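Local coordinates for hypothetical protein (Legionella pneumophila subsp. pneumophila, PDB 2IM9) that is of unknown function but belongs to the AmiA-like family, and so may be an N-acetylmuramoyl-L-alanine amidase-like enzyme of the papain-like (CA) peptidase clan, at residues A[52-64]-A[100-112]. Numbering follows the deposited sequence.
Sequences SMADRISQISAYF and NTVLSLALANSLE
Arg56 reaches from helix 53-63 to the C-terminal end of helix 95-107. Arg56 CB lies 4.2 Å from Ala106 CB. The chain runs extended through CG and then bends at CD (chi3 66°), where CD touches Ala106 O. This bend brings Arg56 NE to within 2.8 Å of Ala106 O. The bond lies in the carbonyl plane and uses a lone pair, although the oxygen sits 18° out of the guanidinium plane. NH2 adds weak bonds to Ala106 O and Leu105 O. Ala108 O is also near NH2, but at a poor angle. Arg56 NH1 and Asn109 ND2 donate to one water. The guanidinium sits at a helix C-terminus, where its charge probably suits the helix dipole.

The axes of segments 53-63 and 100-107 approach to 9.0 Å, with 129° between their N-to-C directions. Packing is knobs-into-holes at Ala106, whose methyl sits among Met53, Arg56, Ile57 and Ile60. In this amidase-like domain, probably of the papain-like peptidase clan, the helix pair packs against the antiparallel sheet. Phe271 of strand 264-275 touches Ile57, Val102 and Leu103, while helix 27-45 meets Leu105.

Met53 comes in beside the knob. Its chain bends at chi2 and chi3, and Met53 SD lies 3.4 Å from Ala106 O and also packs on the Ala106 methyl. Ile60 CD1 presses on the backbone 3.5 Å from Ala106 CA, and CG2 meets Leu105 CD1. Leu105 CD1 also lies at the ring edge of Phe64, 3.6 Å from Phe64 CE2. Val102 rests both methyls against the helix turn at Ser61, with Val102 CG2 3.8 Å from Ser61 CA. Ser61 OG donates to Ile57 O, which also accepts the backbone N-H of Ser61. The same hydroxyl oxygen is hydrogen-bonded to Arg282 NH1.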
ATOM      1  N   SER A  52     -22.032   0.086  -3.625  1.00 27.55           N
ATOM      2  CA  SER A  52     -21.017  -0.896  -3.992  1.00 25.27           C
ATOM      3  C   SER A  52     -19.679  -0.650  -3.273  1.00 23.97           C
ATOM      4  O   SER A  52     -19.399   0.467  -2.803  1.00 22.69           O
ATOM      5  CB  SER A  52     -20.796  -0.868  -5.499  1.00 25.90           C
ATOM      6  OG  SER A  52     -20.031   0.270  -5.877  1.00 24.80           O
ATOM      7  N   MET A  53     -18.863  -1.695  -3.188  1.00 22.16           N
ATOM      8  CA  MET A  53     -17.568  -1.569  -2.522  1.00 20.86           C
ATOM      9  C   MET A  53     -16.677  -0.590  -3.283  1.00 20.65           C
ATOM     10  O   MET A  53     -15.976   0.199  -2.662  1.00 19.15           O
ATOM     11  CB  MET A  53     -16.869  -2.930  -2.364  1.00 21.01           C
ATOM     12  CG  MET A  53     -15.583  -2.875  -1.512  1.00 20.40           C
ATOM     13  SD  MET A  53     -15.758  -2.257   0.191  1.00 16.43           S
ATOM     14  CE  MET A  53     -16.941  -3.419   0.883  1.00 20.82           C
ATOM     15  N   ALA A  54     -16.724  -0.624  -4.619  1.00 19.59           N
ATOM     16  CA  ALA A  54     -15.939   0.330  -5.411  1.00 20.58           C
ATOM     17  C   ALA A  54     -16.339   1.785  -5.117  1.00 20.41           C
ATOM     18  O   ALA A  54     -15.480   2.675  -5.006  1.00 19.98           O
ATOM     19  CB  ALA A  54     -16.048   0.018  -6.904  1.00 20.73           C
ATOM     20  N   ASP A  55     -17.641   2.023  -4.956  1.00 20.63           N
ATOM     21  CA  ASP A  55     -18.125   3.363  -4.630  1.00 21.40           C
ATOM     22  C   ASP A  55     -17.754   3.771  -3.207  1.00 20.46           C
ATOM     23  O   ASP A  55     -17.465   4.935  -2.960  1.00 20.29           O
ATOM     24  CB  ASP A  55     -19.642   3.498  -4.859  1.00 23.33           C
ATOM     25  CG  ASP A  55     -20.016   3.621  -6.358  1.00 27.13           C
ATOM     26  OD1 ASP A  55     -19.133   3.848  -7.219  1.00 31.36           O
ATOM     27  OD2 ASP A  55     -21.218   3.496  -6.674  1.00 31.37           O
ATOM     28  N   ARG A  56     -17.759   2.820  -2.279  1.00 19.41           N
ATOM     29  CA  ARG A  56     -17.249   3.088  -0.922  1.00 18.60           C
ATOM     30  C   ARG A  56     -15.773   3.523  -0.953  1.00 17.86           C
ATOM     31  O   ARG A  56     -15.366   4.505  -0.328  1.00 16.87           O
ATOM     32  CB  ARG A  56     -17.410   1.843  -0.056  1.00 19.26           C
ATOM     33  CG  ARG A  56     -18.849   1.611   0.390  1.00 19.97           C
ATOM     34  CD  ARG A  56     -18.979   0.363   1.259  1.00 21.03           C
ATOM     35  NE  ARG A  56     -18.281   0.490   2.544  1.00 19.36           N
ATOM     36  CZ  ARG A  56     -18.816   0.989   3.663  1.00 25.36           C
ATOM     37  NH1 ARG A  56     -20.080   1.441   3.685  1.00 20.83           N
ATOM     38  NH2 ARG A  56     -18.084   1.032   4.768  1.00 22.02           N
ATOM     39  N   ILE A  57     -14.973   2.759  -1.681  1.00 17.50           N
ATOM     40  CA  ILE A  57     -13.548   3.078  -1.828  1.00 16.52           C
ATOM     41  C   ILE A  57     -13.391   4.455  -2.447  1.00 17.04           C
ATOM     42  O   ILE A  57     -12.555   5.224  -2.013  1.00 15.98           O
ATOM     43  CB  ILE A  57     -12.813   2.015  -2.683  1.00 16.14           C
ATOM     44  CG1 ILE A  57     -12.708   0.693  -1.927  1.00 16.07           C
ATOM     45  CG2 ILE A  57     -11.405   2.532  -3.168  1.00 17.33           C
ATOM     46  CD1 ILE A  57     -12.348  -0.476  -2.802  1.00 15.60           C
ATOM     47  N   SER A  58     -14.193   4.768  -3.471  1.00 17.45           N
ATOM     48  CA  SER A  58     -14.085   6.080  -4.108  0.50 17.91           C
ATOM     49  C   SER A  58     -14.441   7.200  -3.136  1.00 17.95           C
ATOM     50  O   SER A  58     -13.720   8.183  -3.044  1.00 18.50           O
ATOM     51  CB  SER A  58     -14.941   6.168  -5.380  0.50 18.09           C
ATOM     52  OG  SER A  58     -14.802   7.446  -5.995  0.50 18.88           O
ATOM     53  N   GLN A  59     -15.549   7.043  -2.409  1.00 18.26           N
ATOM     54  CA  GLN A  59     -16.000   8.062  -1.473  1.00 18.65           C
ATOM     55  C   GLN A  59     -15.029   8.276  -0.333  1.00 18.25           C
ATOM     56  O   GLN A  59     -14.673   9.406  -0.029  1.00 18.38           O
ATOM     57  CB  GLN A  59     -17.386   7.701  -0.948  1.00 19.56           C
ATOM     58  CG  GLN A  59     -18.461   7.877  -2.028  1.00 24.95           C
ATOM     59  CD  GLN A  59     -19.862   7.574  -1.530  1.00 32.80           C
ATOM     60  OE1 GLN A  59     -20.139   7.651  -0.328  1.00 36.12           O
ATOM     61  NE2 GLN A  59     -20.760   7.238  -2.460  1.00 35.44           N
ATOM     62  N   ILE A  60     -14.559   7.180   0.264  1.00 17.00           N
ATOM     63  CA  ILE A  60     -13.638   7.268   1.407  1.00 17.14           C
ATOM     64  C   ILE A  60     -12.259   7.802   0.985  1.00 16.78           C
ATOM     65  O   ILE A  60     -11.682   8.669   1.644  1.00 16.78           O
ATOM     66  CB  ILE A  60     -13.520   5.909   2.113  1.00 16.59           C
ATOM     67  CG1 ILE A  60     -14.875   5.556   2.726  1.00 17.81           C
ATOM     68  CG2 ILE A  60     -12.410   5.925   3.194  1.00 17.79           C
ATOM     69  CD1 ILE A  60     -15.045   4.081   3.055  1.00 18.15           C
ATOM     70  N   SER A  61     -11.737   7.292  -0.127  1.00 16.82           N
ATOM     71  CA  SER A  61     -10.475   7.806  -0.630  1.00 16.37           C
ATOM     72  C   SER A  61     -10.577   9.318  -0.928  1.00 16.99           C
ATOM     73  O   SER A  61      -9.674  10.080  -0.598  1.00 16.41           O
ATOM     74  CB  SER A  61     -10.002   6.994  -1.840  1.00 16.44           C
ATOM     75  OG  SER A  61     -10.934   7.039  -2.901  1.00 17.61           O
ATOM     76  N   ALA A  62     -11.709   9.753  -1.487  1.00 16.66           N
ATOM     77  CA  ALA A  62     -11.933  11.177  -1.785  1.00 18.10           C
ATOM     78  C   ALA A  62     -11.968  12.039  -0.524  1.00 18.98           C
ATOM     79  O   ALA A  62     -11.465  13.159  -0.520  1.00 19.84           O
ATOM     80  CB  ALA A  62     -13.203  11.365  -2.573  1.00 18.15           C
ATOM     81  N   TYR A  63     -12.534  11.496   0.540  1.00 20.66           N
ATOM     82  CA  TYR A  63     -12.697  12.231   1.802  1.00 22.51           C
ATOM     83  C   TYR A  63     -11.351  12.706   2.346  1.00 22.22           C
ATOM     84  O   TYR A  63     -11.270  13.743   3.018  1.00 23.27           O
ATOM     85  CB  TYR A  63     -13.414  11.343   2.810  1.00 24.28           C
ATOM     86  CG  TYR A  63     -13.561  11.941   4.194  1.00 27.49           C
ATOM     87  CD1 TYR A  63     -14.494  12.953   4.449  1.00 30.38           C
ATOM     88  CD2 TYR A  63     -12.771  11.484   5.250  1.00 29.16           C
ATOM     89  CE1 TYR A  63     -14.628  13.502   5.734  1.00 31.62           C
ATOM     90  CE2 TYR A  63     -12.894  12.017   6.532  1.00 31.91           C
ATOM     91  CZ  TYR A  63     -13.821  13.021   6.769  1.00 30.86           C
ATOM     92  OH  TYR A  63     -13.923  13.538   8.038  1.00 32.29           O
ATOM     93  N   PHE A  64     -10.292  11.950   2.052  1.00 21.11           N
ATOM     94  CA  PHE A  64      -8.948  12.281   2.539  1.00 20.75           C
ATOM     95  C   PHE A  64      -8.085  13.044   1.544  1.00 20.10           C
ATOM     96  O   PHE A  64      -6.925  13.277   1.821  1.00 19.58           O
ATOM     97  CB  PHE A  64      -8.207  11.014   2.987  1.00 20.65           C
ATOM     98  CG  PHE A  64      -8.840  10.338   4.171  1.00 21.80           C
ATOM     99  CD1 PHE A  64      -8.761  10.909   5.449  1.00 19.29           C
ATOM    100  CD2 PHE A  64      -9.527   9.147   4.016  1.00 23.01           C
ATOM    101  CE1 PHE A  64      -9.350  10.287   6.547  1.00 20.65           C
ATOM    102  CE2 PHE A  64     -10.128   8.514   5.112  1.00 23.43           C
ATOM    103  CZ  PHE A  64     -10.042   9.085   6.376  1.00 22.04           C
ATOM    104  N   ASN A 100      -4.021   1.228   2.894  1.00 13.61           N
ATOM    105  CA  ASN A 100      -4.454   0.391   4.016  1.00 14.22           C
ATOM    106  C   ASN A 100      -5.614   1.010   4.793  1.00 14.12           C
ATOM    107  O   ASN A 100      -6.568   0.317   5.179  1.00 14.10           O
ATOM    108  CB  ASN A 100      -3.287   0.174   4.978  1.00 14.60           C
ATOM    109  CG  ASN A 100      -2.396  -0.979   4.556  1.00 19.87           C
ATOM    110  OD1 ASN A 100      -2.867  -1.957   3.991  1.00 24.37           O
ATOM    111  ND2 ASN A 100      -1.102  -0.873   4.852  1.00 23.58           N
ATOM    112  N   THR A 101      -5.519   2.306   5.036  1.00 13.24           N
ATOM    113  CA  THR A 101      -6.555   2.991   5.813  1.00 13.49           C
ATOM    114  C   THR A 101      -7.868   3.033   5.021  1.00 14.04           C
ATOM    115  O   THR A 101      -8.927   2.674   5.546  1.00 13.66           O
ATOM    116  CB  THR A 101      -6.121   4.392   6.211  1.00 13.94           C
ATOM    117  OG1 THR A 101      -4.936   4.286   7.010  1.00 14.24           O
ATOM    118  CG2 THR A 101      -7.221   5.058   7.017  1.00 14.13           C
ATOM    119  N   VAL A 102      -7.792   3.421   3.751  1.00 13.73           N
ATOM    120  CA  VAL A 102      -9.005   3.493   2.923  1.00 13.69           C
ATOM    121  C   VAL A 102      -9.689   2.120   2.803  1.00 13.97           C
ATOM    122  O   VAL A 102     -10.904   2.009   3.019  1.00 14.80           O
ATOM    123  CB  VAL A 102      -8.726   4.083   1.524  1.00 14.82           C
ATOM    124  CG1 VAL A 102      -9.966   3.902   0.624  1.00 14.14           C
ATOM    125  CG2 VAL A 102      -8.346   5.564   1.654  1.00 12.90           C
ATOM    126  N   LEU A 103      -8.911   1.086   2.470  1.00 13.81           N
ATOM    127  CA  LEU A 103      -9.465  -0.262   2.339  1.00 14.64           C
ATOM    128  C   LEU A 103     -10.135  -0.732   3.622  1.00 15.36           C
ATOM    129  O   LEU A 103     -11.252  -1.254   3.581  1.00 14.84           O
ATOM    130  CB  LEU A 103      -8.391  -1.267   1.912  1.00 14.62           C
ATOM    131  CG  LEU A 103      -7.923  -1.134   0.464  1.00 16.06           C
ATOM    132  CD1 LEU A 103      -6.798  -2.147   0.202  1.00 19.83           C
ATOM    133  CD2 LEU A 103      -9.089  -1.295  -0.521  1.00 17.04           C
ATOM    134  N   SER A 104      -9.467  -0.534   4.755  1.00 15.55           N
ATOM    135  CA  SER A 104     -10.011  -0.979   6.038  1.00 16.37           C
ATOM    136  C   SER A 104     -11.274  -0.210   6.423  1.00 16.73           C
ATOM    137  O   SER A 104     -12.199  -0.809   6.968  1.00 17.90           O
ATOM    138  CB  SER A 104      -8.950  -0.911   7.140  1.00 16.37           C
ATOM    139  OG  SER A 104      -7.820  -1.698   6.784  1.00 16.90           O
ATOM    140  N   LEU A 105     -11.334   1.092   6.135  1.00 16.13           N
ATOM    141  CA  LEU A 105     -12.577   1.863   6.350  1.00 16.11           C
ATOM    142  C   LEU A 105     -13.690   1.342   5.432  1.00 17.05           C
ATOM    143  O   LEU A 105     -14.835   1.188   5.859  1.00 17.42           O
ATOM    144  CB  LEU A 105     -12.370   3.369   6.105  1.00 16.33           C
ATOM    145  CG  LEU A 105     -11.557   4.113   7.178  1.00 14.39           C
ATOM    146  CD1 LEU A 105     -11.008   5.428   6.644  1.00 14.55           C
ATOM    147  CD2 LEU A 105     -12.420   4.341   8.433  1.00 14.81           C
ATOM    148  N   ALA A 106     -13.343   1.059   4.179  1.00 16.62           N
ATOM    149  CA  ALA A 106     -14.354   0.630   3.210  1.00 17.72           C
ATOM    150  C   ALA A 106     -14.923  -0.733   3.558  1.00 18.03           C
ATOM    151  O   ALA A 106     -16.092  -1.005   3.291  1.00 18.85           O
ATOM    152  CB  ALA A 106     -13.781   0.626   1.783  1.00 16.81           C
ATOM    153  N   LEU A 107     -14.093  -1.591   4.145  1.00 18.38           N
ATOM    154  CA  LEU A 107     -14.493  -2.943   4.488  1.00 19.95           C
ATOM    155  C   LEU A 107     -15.325  -3.045   5.757  1.00 20.15           C
ATOM    156  O   LEU A 107     -15.997  -4.058   5.956  1.00 21.66           O
ATOM    157  CB  LEU A 107     -13.256  -3.814   4.660  1.00 20.44           C
ATOM    158  CG  LEU A 107     -12.507  -4.194   3.390  1.00 24.39           C
ATOM    159  CD1 LEU A 107     -11.249  -4.908   3.832  1.00 27.00           C
ATOM    160  CD2 LEU A 107     -13.371  -5.087   2.508  1.00 26.81           C
ATOM    161  N   ALA A 108     -15.287  -2.002   6.582  1.00 19.31           N
ATOM    162  CA  ALA A 108     -15.887  -2.016   7.915  1.00 18.57           C
ATOM    163  C   ALA A 108     -17.102  -1.116   7.979  1.00 18.60           C
ATOM    164  O   ALA A 108     -17.336  -0.344   7.059  1.00 17.72           O
ATOM    165  CB  ALA A 108     -14.848  -1.567   8.940  1.00 18.38           C
ATOM    166  N   ASN A 109     -17.855  -1.208   9.085  1.00 18.75           N
ATOM    167  CA  ASN A 109     -19.058  -0.403   9.313  0.50 18.83           C
ATOM    168  C   ASN A 109     -19.020   0.422  10.587  1.00 18.36           C
ATOM    169  O   ASN A 109     -20.026   1.027  10.971  1.00 18.36           O
ATOM    170  CB  ASN A 109     -20.288  -1.303   9.408  0.50 19.31           C
ATOM    171  CG  ASN A 109     -20.803  -1.735   8.066  0.50 20.17           C
ATOM    172  OD1 ASN A 109     -21.028  -2.921   7.845  0.50 23.57           O
ATOM    173  ND2 ASN A 109     -21.015  -0.780   7.166  0.50 22.76           N
ATOM    174  N   SER A 110     -17.880   0.421  11.267  1.00 17.75           N
ATOM    175  CA  SER A 110     -17.784   1.040  12.585  1.00 18.01           C
ATOM    176  C   SER A 110     -16.321   1.261  12.932  1.00 17.64           C
ATOM    177  O   SER A 110     -15.448   0.603  12.368  1.00 17.77           O
ATOM    178  CB  SER A 110     -18.421   0.122  13.638  1.00 18.06           C
ATOM    179  OG  SER A 110     -17.639  -1.051  13.844  1.00 17.13           O
ATOM    180  N   LEU A 111     -16.057   2.154  13.881  1.00 18.37           N
ATOM    181  CA  LEU A 111     -14.682   2.353  14.363  1.00 16.88           C
ATOM    182  C   LEU A 111     -14.076   1.021  14.837  1.00 17.74           C
ATOM    183  O   LEU A 111     -12.912   0.712  14.543  1.00 17.65           O
ATOM    184  CB  LEU A 111     -14.661   3.396  15.481  1.00 17.29           C
ATOM    185  CG  LEU A 111     -13.357   3.560  16.252  1.00 16.50           C
ATOM    186  CD1 LEU A 111     -12.258   4.148  15.362  1.00 17.70           C
ATOM    187  CD2 LEU A 111     -13.568   4.427  17.499  1.00 17.29           C
ATOM    188  N   GLU A 112     -14.871   0.228  15.561  1.00 16.87           N
ATOM    189  CA  GLU A 112     -14.383  -1.041  16.122  1.00 18.14           C
ATOM    190  C   GLU A 112     -14.009  -2.062  15.030  1.00 17.98           C
ATOM    191  O   GLU A 112     -12.964  -2.727  15.101  1.00 18.40           O
ATOM    192  CB  GLU A 112     -15.440  -1.636  17.062  1.00 18.55           C
ATOM    193  CG  GLU A 112     -15.747  -0.756  18.288  1.00 21.30           C
ATOM    194  CD  GLU A 112     -16.784   0.382  18.077  1.00 23.75           C
ATOM    195  OE1 GLU A 112     -17.302   0.620  16.952  1.00 22.12           O
ATOM    196  OE2 GLU A 112     -17.071   1.063  19.093  1.00 29.50           O
TER
HETATM  197  O   HOH W   1     -20.445   1.619   6.472  1.00 27.98           O